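Alp7A (Bacillus subtilis, PDB 5EC0) binds adenine nucleotide as a bacterial actin-like protein and probably polymerises into the cytoskeletal filaments that segregate a plasmid. Local coordinates at residues A[183-188]-A[227-232]; A[205-210]-A[318-323]; A[302-307]-A[342-347]; A[323-328]-A[354-359]. All blocks are in the same frame, centred on the assembly; numbering follows the deposited sequence.

Interaction 1 (A[183-188]-A[227-232])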
loop_
_atom_site.group_PDB
_atom_site.type_symbol
_atom_site.label_atom_id
_atom_site.label_comp_id
_atom_site.label_asym_id
_atom_site.label_seq_id
_atom_site.Cartn_x
_atom_site.Cartn_y
_atom_site.Cartn_z
ATOM N N VAL A 183 3.972 9.105 7.022
ATOM C CA VAL A 183 4.940 8.159 7.604
ATOM C C VAL A 183 6.049 7.770 6.610
ATOM O O VAL A 183 7.142 7.355 7.001
ATOM C CB VAL A 183 4.243 6.849 8.131
ATOM C CG1 VAL A 183 3.806 5.944 6.985
ATOM C CG2 VAL A 183 5.169 6.081 9.068
ATOM N N ALA A 184 5.771 7.926 5.322
ATOM C CA ALA A 184 6.735 7.584 4.296
ATOM C C ALA A 184 8.009 8.415 4.403
ATOM O O ALA A 184 9.037 8.042 3.843
ATOM C CB ALA A 184 6.119 7.752 2.910
ATOM N N ARG A 185 7.947 9.535 5.113
ATOM C CA ARG A 185 9.116 10.394 5.193
ATOM C C ARG A 185 10.229 9.641 5.906
ATOM O O ARG A 185 11.389 9.934 5.688
ATOM C CB ARG A 185 8.799 11.739 5.884
ATOM C CG ARG A 185 8.566 11.644 7.395
ATOM C CD ARG A 185 7.861 12.865 7.984
ATOM N NE ARG A 185 7.553 12.620 9.393
ATOM C CZ ARG A 185 8.335 12.930 10.430
ATOM N NH1 ARG A 185 9.500 13.546 10.257
ATOM N NH2 ARG A 185 7.937 12.627 11.659
ATOM N N TRP A 186 9.889 8.637 6.714
ATOM C CA TRP A 186 10.936 7.908 7.420
ATOM C C TRP A 186 11.744 7.025 6.470
ATOM O O TRP A 186 12.918 6.752 6.734
ATOM C CB TRP A 186 10.350 7.093 8.577
ATOM C CG TRP A 186 9.978 8.013 9.689
ATOM C CD1 TRP A 186 8.715 8.414 10.042
ATOM C CD2 TRP A 186 10.882 8.731 10.559
ATOM N NE1 TRP A 186 8.777 9.306 11.082
ATOM C CE2 TRP A 186 10.090 9.511 11.422
ATOM C CE3 TRP A 186 12.282 8.761 10.688
ATOM C CZ2 TRP A 186 10.652 10.327 12.425
ATOM C CZ3 TRP A 186 12.842 9.567 11.684
ATOM C CH2 TRP A 186 12.025 10.341 12.540
ATOM N N ALA A 187 11.144 6.621 5.349
ATOM C CA ALA A 187 11.871 5.814 4.367
ATOM C C ALA A 187 12.844 6.681 3.564
ATOM O O ALA A 187 13.787 6.175 2.981
ATOM C CB ALA A 187 10.893 5.080 3.424
ATOM N N ILE A 188 12.611 7.991 3.556
ATOM C CA ILE A 188 13.546 8.951 2.963
ATOM C C ILE A 188 14.637 9.391 3.975
ATOM O O ILE A 188 15.808 9.596 3.622
ATOM C CB ILE A 188 12.793 10.210 2.452
ATOM C CG1 ILE A 188 11.642 9.826 1.497
ATOM C CG2 ILE A 188 13.773 11.234 1.841
ATOM C CD1 ILE A 188 12.089 9.048 0.238
ATOM N N LEU A 227 12.476 17.472 6.378
ATOM C CA LEU A 227 11.512 16.371 6.466
ATOM C C LEU A 227 10.993 16.184 7.899
ATOM O O LEU A 227 10.876 15.060 8.400
ATOM C CB LEU A 227 12.134 15.069 5.941
ATOM C CG LEU A 227 12.725 15.170 4.525
ATOM C CD1 LEU A 227 13.425 13.884 4.118
ATOM C CD2 LEU A 227 11.661 15.558 3.484
ATOM N N LYS A 228 10.674 17.308 8.532
ATOM C CA LYS A 228 10.213 17.350 9.914
ATOM C C LYS A 228 8.713 17.093 9.952
ATOM O O LYS A 228 8.067 17.121 8.907
ATOM C CB LYS A 228 10.573 18.711 10.545
ATOM C CG LYS A 228 12.073 18.889 10.753
ATOM C CD LYS A 228 12.452 20.295 11.168
ATOM C CE LYS A 228 13.964 20.418 11.352
ATOM N NZ LYS A 228 14.486 19.325 12.228
ATOM N N PRO A 229 8.149 16.824 11.147
ATOM C CA PRO A 229 6.712 16.534 11.167
ATOM C C PRO A 229 5.879 17.724 10.686
ATOM O O PRO A 229 6.299 18.870 10.835
ATOM C CB PRO A 229 6.428 16.232 12.649
ATOM C CG PRO A 229 7.740 15.908 13.250
ATOM C CD PRO A 229 8.754 16.707 12.488
ATOM N N PRO A 230 4.706 17.448 10.103
ATOM C CA PRO A 230 3.783 18.508 9.677
ATOM C C PRO A 230 3.456 19.418 10.847
ATOM O O PRO A 230 3.396 18.932 11.973
ATOM C CB PRO A 230 2.544 17.735 9.211
ATOM C CG PRO A 230 3.065 16.365 8.870
ATOM C CD PRO A 230 4.181 16.100 9.823
ATOM N N LYS A 231 3.258 20.707 10.592
ATOM C CA LYS A 231 3.017 21.672 11.671
ATOM C C LYS A 231 1.608 21.557 12.244
ATOM O O LYS A 231 1.413 21.662 13.456
ATOM C CB LYS A 231 3.263 23.100 11.179
ATOM C CG LYS A 231 4.711 23.414 10.815
ATOM C CD LYS A 231 5.533 23.779 12.049
ATOM C CE LYS A 231 6.986 24.151 11.699
ATOM N NZ LYS A 231 7.158 25.527 11.114
ATOM N N SER A 232 0.624 21.359 11.374
ATOM C CA SER A 232 -0.762 21.221 11.816
ATOM C C SER A 232 -1.612 20.376 10.867
ATOM O O SER A 232 -1.147 19.873 9.844
ATOM C CB SER A 232 -1.415 22.590 11.964
ATOM O OG SER A 232 -1.676 23.157 10.691
#

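Interaction 2 (A[205-210]-A[318-323])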
loop_
_atom_site.group_PDB
_atom_site.type_symbol
_atom_site.label_atom_id
_atom_site.label_comp_id
_atom_site.label_asym_id
_atom_site.label_seq_id
_atom_site.Cartn_x
_atom_site.Cartn_y
_atom_site.Cartn_z
ATOM N N ASN A 205 17.115 21.966 3.456
ATOM C CA ASN A 205 16.735 23.375 3.484
ATOM C C ASN A 205 15.504 23.730 2.665
ATOM O O ASN A 205 15.359 24.864 2.247
ATOM C CB ASN A 205 17.896 24.242 2.989
ATOM C CG ASN A 205 19.156 24.025 3.778
ATOM O OD1 ASN A 205 19.145 24.056 5.009
ATOM N ND2 ASN A 205 20.250 23.776 3.075
ATOM N N TYR A 206 14.618 22.779 2.412
ATOM C CA TYR A 206 13.435 23.104 1.635
ATOM C C TYR A 206 12.217 22.470 2.286
ATOM O O TYR A 206 12.259 21.309 2.710
ATOM C CB TYR A 206 13.587 22.636 0.175
ATOM C CG TYR A 206 14.760 23.253 -0.576
ATOM C CD1 TYR A 206 16.037 22.714 -0.479
ATOM C CD2 TYR A 206 14.585 24.369 -1.391
ATOM C CE1 TYR A 206 17.116 23.282 -1.158
ATOM C CE2 TYR A 206 15.650 24.939 -2.069
ATOM C CZ TYR A 206 16.911 24.387 -1.956
ATOM O OH TYR A 206 17.971 24.948 -2.643
ATOM N N ASP A 207 11.141 23.238 2.407
ATOM C CA ASP A 207 9.861 22.619 2.712
ATOM C C ASP A 207 9.547 21.674 1.544
ATOM O O ASP A 207 9.867 21.974 0.393
ATOM C CB ASP A 207 8.756 23.654 2.896
ATOM C CG ASP A 207 8.998 24.576 4.087
ATOM O OD1 ASP A 207 9.773 24.226 5.010
ATOM O OD2 ASP A 207 8.387 25.661 4.098
ATOM N N VAL A 208 8.941 20.536 1.840
ATOM C CA VAL A 208 8.685 19.540 0.826
ATOM C C VAL A 208 7.219 19.149 0.802
ATOM O O VAL A 208 6.629 18.846 1.851
ATOM C CB VAL A 208 9.559 18.280 1.055
ATOM C CG1 VAL A 208 9.095 17.118 0.180
ATOM C CG2 VAL A 208 11.013 18.608 0.768
ATOM N N VAL A 209 6.631 19.151 -0.393
ATOM C CA VAL A 209 5.300 18.596 -0.560
ATOM C C VAL A 209 5.362 17.106 -0.939
ATOM O O VAL A 209 5.720 16.738 -2.076
ATOM C CB VAL A 209 4.490 19.376 -1.612
ATOM C CG1 VAL A 209 3.102 18.770 -1.776
ATOM C CG2 VAL A 209 4.387 20.835 -1.202
ATOM N N PHE A 210 5.023 16.253 0.028
ATOM C CA PHE A 210 4.950 14.806 -0.214
ATOM C C PHE A 210 3.685 14.476 -0.965
ATOM O O PHE A 210 2.599 14.755 -0.466
ATOM C CB PHE A 210 4.970 14.029 1.092
ATOM C CG PHE A 210 6.293 13.415 1.424
ATOM C CD1 PHE A 210 7.474 14.082 1.157
ATOM C CD2 PHE A 210 6.350 12.169 2.032
ATOM C CE1 PHE A 210 8.706 13.513 1.480
ATOM C CE2 PHE A 210 7.566 11.583 2.343
ATOM C CZ PHE A 210 8.753 12.262 2.072
ATOM N N LYS A 318 5.827 33.466 -2.514
ATOM C CA LYS A 318 6.795 33.824 -3.537
ATOM C C LYS A 318 8.158 34.197 -2.942
ATOM O O LYS A 318 9.008 34.758 -3.631
ATOM C CB LYS A 318 6.245 34.971 -4.383
ATOM C CG LYS A 318 5.006 34.593 -5.182
ATOM C CD LYS A 318 3.935 35.666 -5.052
ATOM C CE LYS A 318 3.364 36.042 -6.412
ATOM N NZ LYS A 318 2.213 36.970 -6.298
ATOM N N ASP A 319 8.357 33.916 -1.657
ATOM C CA ASP A 319 9.680 34.036 -1.052
ATOM C C ASP A 319 10.146 32.655 -0.574
ATOM O O ASP A 319 11.101 32.527 0.197
ATOM C CB ASP A 319 9.673 35.047 0.099
ATOM C CG ASP A 319 8.938 34.544 1.335
ATOM O OD1 ASP A 319 7.973 33.755 1.205
ATOM O OD2 ASP A 319 9.333 34.955 2.449
ATOM N N LYS A 320 9.460 31.619 -1.044
ATOM C CA LYS A 320 9.823 30.262 -0.690
ATOM C C LYS A 320 9.916 29.394 -1.927
ATOM O O LYS A 320 9.145 29.551 -2.877
ATOM C CB LYS A 320 8.814 29.656 0.295
ATOM C CG LYS A 320 9.010 30.091 1.741
ATOM C CD LYS A 320 8.553 29.002 2.708
ATOM C CE LYS A 320 9.532 28.851 3.866
ATOM N NZ LYS A 320 8.929 28.155 5.041
ATOM N N VAL A 321 10.882 28.486 -1.905
ATOM C CA VAL A 321 10.976 27.430 -2.892
ATOM C C VAL A 321 10.588 26.118 -2.219
ATOM O O VAL A 321 11.206 25.704 -1.236
ATOM C CB VAL A 321 12.392 27.328 -3.490
ATOM C CG1 VAL A 321 12.442 26.262 -4.564
ATOM C CG2 VAL A 321 12.826 28.672 -4.065
ATOM N N TYR A 322 9.531 25.497 -2.725
ATOM C CA TYR A 322 9.164 24.153 -2.314
ATOM C C TYR A 322 9.846 23.122 -3.202
ATOM O O TYR A 322 10.136 23.386 -4.368
ATOM C CB TYR A 322 7.655 23.943 -2.399
ATOM C CG TYR A 322 6.816 24.580 -1.316
ATOM C CD1 TYR A 322 7.394 25.254 -0.246
ATOM C CD2 TYR A 322 5.424 24.501 -1.367
ATOM C CE1 TYR A 322 6.606 25.836 0.735
ATOM C CE2 TYR A 322 4.637 25.078 -0.397
ATOM C CZ TYR A 322 5.226 25.743 0.652
ATOM O OH TYR A 322 4.429 26.309 1.619
ATOM N N LYS A 323 10.096 21.941 -2.653
ATOM C CA LYS A 323 10.408 20.777 -3.476
ATOM C C LYS A 323 9.257 19.784 -3.392
ATOM O O LYS A 323 8.459 19.818 -2.451
ATOM C CB LYS A 323 11.727 20.127 -3.055
ATOM C CG LYS A 323 12.944 20.910 -3.542
ATOM C CD LYS A 323 14.265 20.361 -3.010
ATOM C CE LYS A 323 15.436 21.076 -3.661
ATOM N NZ LYS A 323 16.736 20.575 -3.161
HETATM O O HOH W 1 18.734 22.300 -4.221
HETATM O O HOH W 2 11.420 26.061 1.616
HETATM O O HOH W 3 8.958 25.883 7.306
#

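Interaction 3 (A[302-307]-A[342-347])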
loop_
_atom_site.group_PDB
_atom_site.type_symbol
_atom_site.label_atom_id
_atom_site.label_comp_id
_atom_site.label_asym_id
_atom_site.label_seq_id
_atom_site.Cartn_x
_atom_site.Cartn_y
_atom_site.Cartn_z
ATOM N N TYR A 302 -3.161 13.190 -17.426
ATOM C CA TYR A 302 -3.411 12.957 -16.014
ATOM C C TYR A 302 -2.338 13.623 -15.151
ATOM O O TYR A 302 -2.646 14.285 -14.165
ATOM C CB TYR A 302 -3.482 11.446 -15.715
ATOM C CG TYR A 302 -3.846 11.149 -14.276
ATOM C CD1 TYR A 302 -5.165 11.270 -13.835
ATOM C CD2 TYR A 302 -2.871 10.771 -13.351
ATOM C CE1 TYR A 302 -5.507 11.012 -12.504
ATOM C CE2 TYR A 302 -3.198 10.515 -12.024
ATOM C CZ TYR A 302 -4.522 10.642 -11.607
ATOM O OH TYR A 302 -4.871 10.399 -10.301
ATOM N N THR A 303 -1.081 13.457 -15.540
ATOM C CA THR A 303 0.043 14.030 -14.804
ATOM C C THR A 303 -0.058 15.562 -14.740
ATOM O O THR A 303 0.226 16.175 -13.705
ATOM C CB THR A 303 1.384 13.597 -15.443
ATOM O OG1 THR A 303 1.488 12.168 -15.399
ATOM C CG2 THR A 303 2.578 14.202 -14.709
ATOM N N GLU A 304 -0.486 16.178 -15.838
ATOM C CA GLU A 304 -0.666 17.623 -15.869
ATOM C C GLU A 304 -1.702 18.046 -14.818
ATOM O O GLU A 304 -1.520 19.038 -14.117
ATOM C CB GLU A 304 -1.050 18.092 -17.284
ATOM C CG GLU A 304 0.166 18.647 -18.053
ATOM C CD GLU A 304 0.026 18.596 -19.564
ATOM O OE1 GLU A 304 -0.944 17.991 -20.061
ATOM O OE2 GLU A 304 0.895 19.161 -20.262
ATOM N N ILE A 305 -2.766 17.269 -14.678
ATOM C CA ILE A 305 -3.726 17.507 -13.610
ATOM C C ILE A 305 -3.068 17.316 -12.224
ATOM O O ILE A 305 -3.303 18.104 -11.315
ATOM C CB ILE A 305 -4.960 16.586 -13.767
ATOM C CG1 ILE A 305 -5.730 16.946 -15.048
ATOM C CG2 ILE A 305 -5.892 16.721 -12.582
ATOM C CD1 ILE A 305 -6.546 15.798 -15.608
ATOM N N LYS A 306 -2.223 16.298 -12.064
ATOM C CA LYS A 306 -1.593 16.058 -10.763
ATOM C C LYS A 306 -0.620 17.175 -10.376
ATOM O O LYS A 306 -0.663 17.679 -9.251
ATOM C CB LYS A 306 -0.865 14.706 -10.738
ATOM C CG LYS A 306 -1.725 13.468 -10.981
ATOM C CD LYS A 306 -2.841 13.278 -9.952
ATOM C CE LYS A 306 -4.159 13.869 -10.435
ATOM N NZ LYS A 306 -5.228 13.754 -9.413
ATOM N N ILE A 307 0.248 17.571 -11.303
ATOM C CA ILE A 307 1.234 18.598 -11.002
ATOM C C ILE A 307 0.525 19.877 -10.576
ATOM O O ILE A 307 0.921 20.515 -9.604
ATOM C CB ILE A 307 2.159 18.891 -12.201
ATOM C CG1 ILE A 307 2.960 17.652 -12.574
ATOM C CG2 ILE A 307 3.132 20.016 -11.866
ATOM C CD1 ILE A 307 3.743 17.061 -11.409
ATOM N N THR A 342 6.983 18.587 -15.805
ATOM C CA THR A 342 7.581 19.601 -14.941
ATOM C C THR A 342 8.639 20.397 -15.709
ATOM O O THR A 342 8.829 21.593 -15.471
ATOM C CB THR A 342 8.181 18.991 -13.644
ATOM O OG1 THR A 342 9.098 17.940 -13.961
ATOM C CG2 THR A 342 7.071 18.431 -12.787
ATOM N N GLU A 343 9.294 19.747 -16.664
ATOM C CA GLU A 343 10.262 20.444 -17.485
ATOM C C GLU A 343 9.584 21.461 -18.394
ATOM O O GLU A 343 10.109 22.553 -18.590
ATOM C CB GLU A 343 11.079 19.470 -18.319
ATOM C CG GLU A 343 12.215 20.177 -19.036
ATOM C CD GLU A 343 12.962 19.280 -19.985
ATOM O OE1 GLU A 343 13.605 18.323 -19.509
ATOM O OE2 GLU A 343 12.917 19.544 -21.206
ATOM N N GLU A 344 8.420 21.109 -18.942
ATOM C CA GLU A 344 7.668 22.033 -19.809
ATOM C C GLU A 344 7.153 23.229 -19.024
ATOM O O GLU A 344 7.045 24.333 -19.543
ATOM C CB GLU A 344 6.473 21.339 -20.477
ATOM C CG GLU A 344 6.802 20.357 -21.589
ATOM C CD GLU A 344 5.548 19.688 -22.151
ATOM O OE1 GLU A 344 4.504 19.702 -21.458
ATOM O OE2 GLU A 344 5.600 19.162 -23.283
ATOM N N ARG A 345 6.836 22.985 -17.760
ATOM C CA ARG A 345 6.115 23.940 -16.947
ATOM C C ARG A 345 7.053 24.861 -16.169
ATOM O O ARG A 345 6.745 26.031 -15.965
ATOM C CB ARG A 345 5.188 23.179 -15.995
ATOM C CG ARG A 345 3.917 23.897 -15.616
ATOM C CD ARG A 345 3.008 22.980 -14.807
ATOM N NE ARG A 345 2.117 23.733 -13.928
ATOM C CZ ARG A 345 0.965 24.265 -14.319
ATOM N NH1 ARG A 345 0.567 24.134 -15.581
ATOM N NH2 ARG A 345 0.217 24.935 -13.455
ATOM N N TYR A 346 8.198 24.338 -15.737
ATOM C CA TYR A 346 9.093 25.106 -14.871
ATOM C C TYR A 346 10.514 25.250 -15.421
ATOM O O TYR A 346 11.354 25.937 -14.827
ATOM C CB TYR A 346 9.162 24.468 -13.479
ATOM C CG TYR A 346 7.820 24.143 -12.848
ATOM C CD1 TYR A 346 6.923 25.154 -12.509
ATOM C CD2 TYR A 346 7.459 22.823 -12.570
ATOM C CE1 TYR A 346 5.697 24.862 -11.924
ATOM C CE2 TYR A 346 6.240 22.520 -11.979
ATOM C CZ TYR A 346 5.359 23.544 -11.659
ATOM O OH TYR A 346 4.142 23.251 -11.072
ATOM N N GLY A 347 10.792 24.596 -16.543
ATOM C CA GLY A 347 12.149 24.554 -17.060
ATOM C C GLY A 347 12.906 23.346 -16.538
ATOM O O GLY A 347 12.500 22.732 -15.552
#

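Interaction 4 (A[323-328]-A[354-359])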
loop_
_atom_site.group_PDB
_atom_site.type_symbol
_atom_site.label_atom_id
_atom_site.label_comp_id
_atom_site.label_asym_id
_atom_site.label_seq_id
_atom_site.Cartn_x
_atom_site.Cartn_y
_atom_site.Cartn_z
ATOM N N LYS A 323 10.096 21.941 -2.653
ATOM C CA LYS A 323 10.408 20.777 -3.476
ATOM C C LYS A 323 9.257 19.784 -3.392
ATOM O O LYS A 323 8.459 19.818 -2.451
ATOM C CB LYS A 323 11.727 20.127 -3.055
ATOM C CG LYS A 323 12.944 20.910 -3.542
ATOM C CD LYS A 323 14.265 20.361 -3.010
ATOM C CE LYS A 323 15.436 21.076 -3.661
ATOM N NZ LYS A 323 16.736 20.575 -3.161
ATOM N N TYR A 324 9.176 18.914 -4.391
ATOM C CA TYR A 324 8.082 17.960 -4.516
ATOM C C TYR A 324 8.641 16.555 -4.598
ATOM O O TYR A 324 9.495 16.257 -5.449
ATOM C CB TYR A 324 7.223 18.292 -5.747
ATOM C CG TYR A 324 6.560 19.645 -5.611
ATOM C CD1 TYR A 324 7.278 20.819 -5.816
ATOM C CD2 TYR A 324 5.230 19.747 -5.235
ATOM C CE1 TYR A 324 6.690 22.052 -5.653
ATOM C CE2 TYR A 324 4.630 20.966 -5.081
ATOM C CZ TYR A 324 5.365 22.116 -5.285
ATOM O OH TYR A 324 4.763 23.326 -5.127
ATOM N N LEU A 325 8.181 15.702 -3.689
ATOM C CA LEU A 325 8.528 14.294 -3.722
ATOM C C LEU A 325 7.287 13.480 -4.032
ATOM O O LEU A 325 6.358 13.440 -3.228
ATOM C CB LEU A 325 9.142 13.816 -2.403
ATOM C CG LEU A 325 9.647 12.372 -2.590
ATOM C CD1 LEU A 325 11.092 12.333 -3.094
ATOM C CD2 LEU A 325 9.438 11.448 -1.372
ATOM N N TYR A 326 7.302 12.815 -5.189
ATOM C CA TYR A 326 6.167 12.034 -5.697
ATOM C C TYR A 326 6.346 10.544 -5.432
ATOM O O TYR A 326 7.396 9.986 -5.726
ATOM C CB TYR A 326 5.989 12.271 -7.216
ATOM C CG TYR A 326 5.856 13.734 -7.616
ATOM C CD1 TYR A 326 4.610 14.348 -7.664
ATOM C CD2 TYR A 326 6.970 14.495 -7.943
ATOM C CE1 TYR A 326 4.478 15.674 -8.018
ATOM C CE2 TYR A 326 6.847 15.829 -8.308
ATOM C CZ TYR A 326 5.597 16.408 -8.338
ATOM O OH TYR A 326 5.449 17.723 -8.686
ATOM N N PHE A 327 5.330 9.897 -4.866
ATOM C CA PHE A 327 5.372 8.441 -4.682
ATOM C C PHE A 327 3.970 7.810 -4.771
ATOM O O PHE A 327 3.054 8.378 -5.361
ATOM C CB PHE A 327 6.072 8.055 -3.345
ATOM C CG PHE A 327 5.470 8.693 -2.103
ATOM C CD1 PHE A 327 5.725 10.020 -1.790
ATOM C CD2 PHE A 327 4.680 7.947 -1.234
ATOM C CE1 PHE A 327 5.168 10.601 -0.650
ATOM C CE2 PHE A 327 4.140 8.507 -0.091
ATOM C CZ PHE A 327 4.383 9.836 0.208
ATOM N N GLY A 328 3.800 6.629 -4.181
ATOM C CA GLY A 328 2.615 5.838 -4.464
ATOM C C GLY A 328 2.800 5.058 -5.763
ATOM O O GLY A 328 3.745 5.318 -6.526
ATOM N N ASN A 354 13.892 19.998 -8.172
ATOM C CA ASN A 354 12.736 20.251 -7.301
ATOM C C ASN A 354 11.565 19.288 -7.458
ATOM O O ASN A 354 10.655 19.297 -6.631
ATOM C CB ASN A 354 12.211 21.673 -7.508
ATOM C CG ASN A 354 13.198 22.730 -7.056
ATOM O OD1 ASN A 354 14.320 22.418 -6.653
ATOM N ND2 ASN A 354 12.786 23.990 -7.132
ATOM N N HIS A 355 11.553 18.477 -8.515
ATOM C CA HIS A 355 10.456 17.536 -8.670
ATOM C C HIS A 355 11.011 16.122 -8.752
ATOM O O HIS A 355 11.420 15.657 -9.814
ATOM C CB HIS A 355 9.596 17.916 -9.884
ATOM C CG HIS A 355 8.886 19.233 -9.720
ATOM N ND1 HIS A 355 7.606 19.334 -9.208
ATOM C CD2 HIS A 355 9.288 20.502 -9.980
ATOM C CE1 HIS A 355 7.248 20.610 -9.172
ATOM N NE2 HIS A 355 8.251 21.336 -9.635
ATOM N N ILE A 356 11.036 15.468 -7.588
ATOM C CA ILE A 356 11.684 14.172 -7.391
ATOM C C ILE A 356 10.670 13.028 -7.255
ATOM O O ILE A 356 9.738 13.091 -6.453
ATOM C CB ILE A 356 12.588 14.169 -6.118
ATOM C CG1 ILE A 356 13.435 15.449 -6.014
ATOM C CG2 ILE A 356 13.440 12.911 -6.064
ATOM C CD1 ILE A 356 14.469 15.613 -7.117
ATOM N N VAL A 357 10.841 11.991 -8.062
ATOM C CA VAL A 357 10.042 10.790 -7.914
ATOM C C VAL A 357 10.853 9.856 -7.031
ATOM O O VAL A 357 12.017 9.583 -7.328
ATOM C CB VAL A 357 9.711 10.124 -9.275
ATOM C CG1 VAL A 357 8.862 8.843 -9.069
ATOM C CG2 VAL A 357 9.001 11.120 -10.207
ATOM N N ALA A 358 10.263 9.413 -5.923
ATOM C CA ALA A 358 10.932 8.455 -5.033
ATOM C C ALA A 358 11.214 7.128 -5.730
ATOM O O ALA A 358 10.380 6.626 -6.487
ATOM C CB ALA A 358 10.093 8.202 -3.797
ATOM N N GLU A 359 12.398 6.574 -5.486
ATOM C CA GLU A 359 12.647 5.171 -5.775
ATOM C C GLU A 359 11.844 4.384 -4.746
ATOM O O GLU A 359 11.661 4.858 -3.627
ATOM C CB GLU A 359 14.137 4.850 -5.705
ATOM C CG GLU A 359 14.829 4.862 -7.064
ATOM C CD GLU A 359 16.148 5.617 -7.045
ATOM O OE1 GLU A 359 16.385 6.380 -6.080
ATOM O OE2 GLU A 359 16.945 5.453 -7.997
#

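Interaction 1 (A[183-188]-A[227-232])
The carbonyl oxygen Leu227 O is gripped by two cationic groups. Arg185 NH1 donates to it at 2.8 Å, a bent bond with 141° at the hydrogen, and Lys189 NZ, one residue past the end of 183-188, is the second donor. Leu227 O lies close to the guanidinium plane, so the arginine meets it with its edge. The faces of that group are taken as well: Pro229 N lies above one and Trp186 NE1 above the other, both offset toward the rim. Beside them the Pro229 ring leans on the guanidinium, CG coming 3.7 Å from Arg185 NH2. CG of Arg185 is wedged between its own backbone N and carbonyl carbon (chi1 72°), and from there the chain runs extended to NE and carries the guanidinium out to the loop. Glu182 forms a salt bridge with Arg185 NE, which probably steadies the group further and balances its charge. Next to this polar layer, Ile188 CG2 touches Leu227 CD1 at 3.5 Å, the two side chains crossing at about a right angle, with Phe210 packed against both. The contact fastens short helix 185-189 to the proline-containing loop between strands 218-223 and 236-239, beside strand 207-213 of the five-stranded sheet of the actin-like fold.

Interaction 2 (A[205-210]-A[318-323])
Lys323 reaches across Tyr206 with its chain extended beyond CG. Its CB lies 4.2 Å from Val208 CG2, CG and CD pass Tyr206 CB and CG, and CE settles over the middle of the ring, 3.7 Å from the Tyr206 ring centroid. NZ, off-centre above the same face, makes a cation-pi contact, while Gln202 O and a water shared with Tyr206 OH take its hydrogen bonds. With an alanine in place of Tyr206, the aliphatic end of Lys323 would probably lose its platform and its ammonium the cation-pi partner. Strands 207-213 and 322-327 run parallel as neighbours in the mixed sheet of this actin-like domain: Lys323 N donates to Asp207 O (3.1 Å) and Val209 N to Lys323 O (2.8 Å). On the face opposite Lys323, Tyr322 CE1 meets Asp207 CB and Tyr322 CD2 meets Val209 CG2. At the outer end Lys320 NZ forms a salt bridge with Asp207 OD2 at 2.7 Å, approaching on the syn side, 23° out of the carboxylate plane.

Interaction 3 (A[302-307]-A[342-347])
Helices 302-307 and 342-346 cross at -51°, their axes 11.4 Å apart at closest, so side chains rather than backbones make the contact. Ile307 fills the middle. Its CD1 reaches Thr342 CG2 at 3.9 Å, the two side chains crossing at about a right angle, and its CG2 meets Tyr346 at the ring edge, 3.5 Å from OH and 4.0 Å from CE2. CG2 stands anti to the backbone N of Ile307 (chi1 -62° for CG1), which turns the two branches to different neighbours, CD1 to the threonine and CG2 to the tyrosine. The tyrosine ring is itself backed by its neighbour in the chain, Arg345 CB lying over the centre of one face. Arg345 CD also brushes Ile307 CG2, while its NE is held in a salt bridge to Glu311, further along helix 292-313. Replacing Ile307 with an alanine is likely to open a gap between Thr342 and Tyr346 and leave the tyrosine edge without this apolar contact. On the outer side Glu304 OE2 and Glu344 OE1 approach to 3.8 Å, carboxylate planes 30° apart. Direct contact between these turns is thus apolar at the centre, while the like charges at its margin are probably eased by Lys300, which pairs with Glu344 OE2; this salt bridge and that of Arg345 with Glu311 add polar ties between the helices.

Interaction 4 (A[323-328]-A[354-359])
Tyr324, Leu325 and Tyr326 pair in parallel register with His355, Ile356 and Val357, so that 355-357 joins the five-stranded sheet of this actin-like domain as its outermost strand on this side. Four bonds sew it on: Tyr324 N to Asn354 O, Ile356 N to Tyr324 O, Tyr326 N to Ile356 O and Ala358 N to Tyr326 O, all 2.7 to 2.9 Å. The tight part is the face carrying Tyr324, Tyr326 and His355, over which helix 335-346 packs. Here the Tyr324 and His355 rings lie nearly parallel, planes 8° apart, but are slid so far that they barely overlap; the closest atoms are Tyr324 CD1 and His355 CE1, at 3.4 Å. Tyr346 adds a further ring beside the imidazole. On the other face the fit is easier. Leu325 CD1 rests against Ile356 CG2 at 3.8 Å, and Leu325 CD2 meets Ala358 CB at 4.1 Å, with Leu364 of helix 364-386 touching both leucine and alanine. Ile356 and Val357, on opposite faces, are partly exposed, whereas the aromatic trio is buried. Past Phe327 the strand delivers Gly328 to the ADP pocket. Tyr326 and His355 meet rim to rim, with Tyr326 CG anti to its carbonyl carbon (chi1 -54°) and the ring swung over toward the neighbouring strand, where its OH forms a 2.7 Å hydrogen bond with His355 ND1.

How the interactions relate
From the N terminus, helix 185-189 comes first, and interaction 1 closes the loop from it to 227-232. Strand 207-213 lies inside that loop and leads out to interaction 2, so the two cross; Phe210 of interaction 2 packs against Arg185, Ile188 and Leu227 of interaction 1. Interaction 2 spans more than a hundred residues. Interaction 3 starts within that span, on helix 292-313, and ends beyond it at 342-347, crossing both interaction 2 and interaction 4. Interaction 4 closes the almost wholly helical connection from strand 322-327 to 355-357, and shares Lys323 with interaction 2. Ile307 against Tyr326, and Tyr346 against His355, join the helix pair to one sheet face; Ile188 against Leu325 joins helix 185-189 to the other.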